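Local coordinates for agrin (Gallus gallus, PDB 1PZ7), which is a basal lamina protein, probably promoting acetylcholine receptor clustering at the neuromuscular junction, with activity modulated by alternative splicing and calcium binding, at residues 52-57 with 174-179. Numbering follows the deposited sequence.
Sequences FELSIK and GCIRDV
Cys175 N donates to Lys57 O at 2.8 Å, the shortest hydrogen bond between the strands. Lys57 N returns a bond to Cys175 O at 2.9 Å, and Ser55 and Arg177 form the next hydrogen-bonded pair of these antiparallel strands. Beyond it the register slips: Asp178, with positive phi and psi (50° and 58°), and Val179 both lie opposite Leu54, a beta bulge after which the backbones of Glu53 and Ile180 are hydrogen-bonded. Within the bulge, Leu54 CA-H points almost straight at Asp178 O, 3.4 Å from CA. On the buried face, Ile56 and Ile176 run side by side, CG2 of Ile56 lying 3.9 Å from CG1 of Ile176. Leu54, facing the bulge, sets its CB against Val179 CG2 (3.9 Å) and its CD1 against Ile176 CG2 (4.1 Å); Ile65 of strand 63-68 packs on Leu54 and Ile56. On the other face, chi1 of 74° sets Arg177 CG between its backbone N and carbonyl carbon, and the extended chain passes Ser55 CB, 3.9 Å from NE. A water at the guanidinium edge accepts from Arg177 NH1 and also bonds Ser55 OG. Trp111 makes a cation-pi contact with Arg177, and Cys175 is disulfide-bonded to Cys201. Antiparallel strands with one face packed against a second sheet make up the beta sandwich of the laminin G domain, here with a bulge in one strand.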
loop_
_atom_site.group_PDB
_atom_site.type_symbol
_atom_site.label_atom_id
_atom_site.label_comp_id
_atom_site.label_asym_id
_atom_site.label_seq_id
_atom_site.Cartn_x
_atom_site.Cartn_y
_atom_site.Cartn_z
ATOM N N PHE A 52 4.088 -1.501 6.822
ATOM C CA PHE A 52 3.034 -2.270 6.178
ATOM C C PHE A 52 3.411 -3.738 6.124
ATOM O O PHE A 52 4.545 -4.086 5.802
ATOM C CB PHE A 52 2.826 -1.799 4.735
ATOM C CG PHE A 52 2.524 -0.340 4.603
ATOM C CD1 PHE A 52 1.292 0.163 4.983
ATOM C CD2 PHE A 52 3.465 0.527 4.081
ATOM C CE1 PHE A 52 1.009 1.508 4.861
ATOM C CE2 PHE A 52 3.183 1.870 3.949
ATOM C CZ PHE A 52 1.954 2.358 4.341
ATOM N N GLU A 53 2.447 -4.593 6.428
ATOM C CA GLU A 53 2.611 -6.028 6.295
ATOM C C GLU A 53 1.299 -6.537 5.762
ATOM O O GLU A 53 0.237 -6.058 6.161
ATOM C CB GLU A 53 2.895 -6.691 7.632
ATOM C CG GLU A 53 4.326 -6.593 8.106
ATOM C CD GLU A 53 4.652 -7.658 9.137
ATOM O OE1 GLU A 53 4.565 -8.866 8.814
ATOM O OE2 GLU A 53 4.980 -7.287 10.278
ATOM N N LEU A 54 1.362 -7.498 4.851
ATOM C CA LEU A 54 0.149 -8.079 4.300
ATOM C C LEU A 54 0.493 -9.316 3.504
ATOM O O LEU A 54 1.653 -9.562 3.196
ATOM C CB LEU A 54 -0.591 -7.075 3.405
ATOM C CG LEU A 54 0.072 -6.641 2.091
ATOM C CD1 LEU A 54 -0.958 -6.056 1.127
ATOM C CD2 LEU A 54 1.191 -5.644 2.329
ATOM N N SER A 55 -0.522 -10.105 3.189
ATOM C CA SER A 55 -0.334 -11.245 2.321
ATOM C C SER A 55 -1.280 -11.070 1.154
ATOM O O SER A 55 -2.414 -10.634 1.336
ATOM C CB SER A 55 -0.605 -12.548 3.058
ATOM O OG SER A 55 0.517 -12.881 3.863
ATOM N N ILE A 56 -0.804 -11.375 -0.048
ATOM C CA ILE A 56 -1.635 -11.248 -1.231
ATOM C C ILE A 56 -1.514 -12.488 -2.088
ATOM O O ILE A 56 -0.553 -13.249 -1.979
ATOM C CB ILE A 56 -1.291 -9.977 -2.057
ATOM C CG1 ILE A 56 0.070 -10.102 -2.743
ATOM C CG2 ILE A 56 -1.366 -8.731 -1.181
ATOM C CD1 ILE A 56 0.321 -8.993 -3.753
ATOM N N LYS A 57 -2.512 -12.671 -2.942
ATOM C CA LYS A 57 -2.566 -13.800 -3.848
ATOM C C LYS A 57 -3.056 -13.213 -5.153
ATOM O O LYS A 57 -4.104 -12.574 -5.190
ATOM C CB LYS A 57 -3.525 -14.859 -3.309
ATOM C CG LYS A 57 -3.643 -16.105 -4.156
ATOM C CD LYS A 57 -4.694 -17.027 -3.572
ATOM C CE LYS A 57 -4.911 -18.260 -4.415
ATOM N NZ LYS A 57 -5.914 -19.144 -3.775
ATOM N N GLY A 174 -7.064 -9.710 -7.363
ATOM C CA GLY A 174 -6.504 -10.773 -6.553
ATOM C C GLY A 174 -7.122 -10.753 -5.172
ATOM O O GLY A 174 -8.216 -10.222 -4.979
ATOM N N CYS A 175 -6.427 -11.338 -4.205
ATOM C CA CYS A 175 -6.925 -11.379 -2.843
ATOM C C CYS A 175 -5.919 -10.826 -1.864
ATOM O O CYS A 175 -4.711 -10.904 -2.095
ATOM C CB CYS A 175 -7.245 -12.809 -2.453
ATOM S SG CYS A 175 -8.514 -13.568 -3.474
ATOM N N ILE A 176 -6.430 -10.268 -0.769
ATOM C CA ILE A 176 -5.587 -9.716 0.285
ATOM C C ILE A 176 -6.087 -10.188 1.641
ATOM O O ILE A 176 -7.287 -10.318 1.862
ATOM C CB ILE A 176 -5.600 -8.176 0.239
ATOM C CG1 ILE A 176 -5.140 -7.691 -1.141
ATOM C CG2 ILE A 176 -4.715 -7.607 1.346
ATOM C CD1 ILE A 176 -5.173 -6.200 -1.312
ATOM N N ARG A 177 -5.156 -10.442 2.552
ATOM C CA ARG A 177 -5.501 -10.815 3.916
ATOM C C ARG A 177 -4.424 -10.337 4.876
ATOM O O ARG A 177 -3.304 -10.022 4.471
ATOM C CB ARG A 177 -5.662 -12.333 4.040
ATOM C CG ARG A 177 -4.351 -13.099 4.028
ATOM C CD ARG A 177 -4.512 -14.608 3.889
ATOM N NE ARG A 177 -3.218 -15.284 3.958
ATOM C CZ ARG A 177 -3.026 -16.575 3.721
ATOM N NH1 ARG A 177 -1.806 -17.085 3.811
ATOM N NH2 ARG A 177 -4.045 -17.360 3.396
ATOM N N ASP A 178 -4.791 -10.277 6.150
ATOM C CA ASP A 178 -3.863 -9.964 7.238
ATOM C C ASP A 178 -3.029 -8.714 7.000
ATOM O O ASP A 178 -1.790 -8.747 6.996
ATOM C CB ASP A 178 -2.964 -11.171 7.498
ATOM C CG ASP A 178 -3.737 -12.356 8.026
ATOM O OD1 ASP A 178 -3.274 -13.503 7.861
ATOM O OD2 ASP A 178 -4.821 -12.228 8.636
ATOM N N VAL A 179 -3.724 -7.600 6.805
ATOM C CA VAL A 179 -3.073 -6.322 6.575
ATOM C C VAL A 179 -2.780 -5.642 7.910
ATOM O O VAL A 179 -3.689 -5.403 8.709
ATOM C CB VAL A 179 -3.937 -5.397 5.697
ATOM C CG1 VAL A 179 -3.224 -4.082 5.432
ATOM C CG2 VAL A 179 -4.286 -6.081 4.381
HETATM O O HOH W 1 0.912 -15.710 4.023
#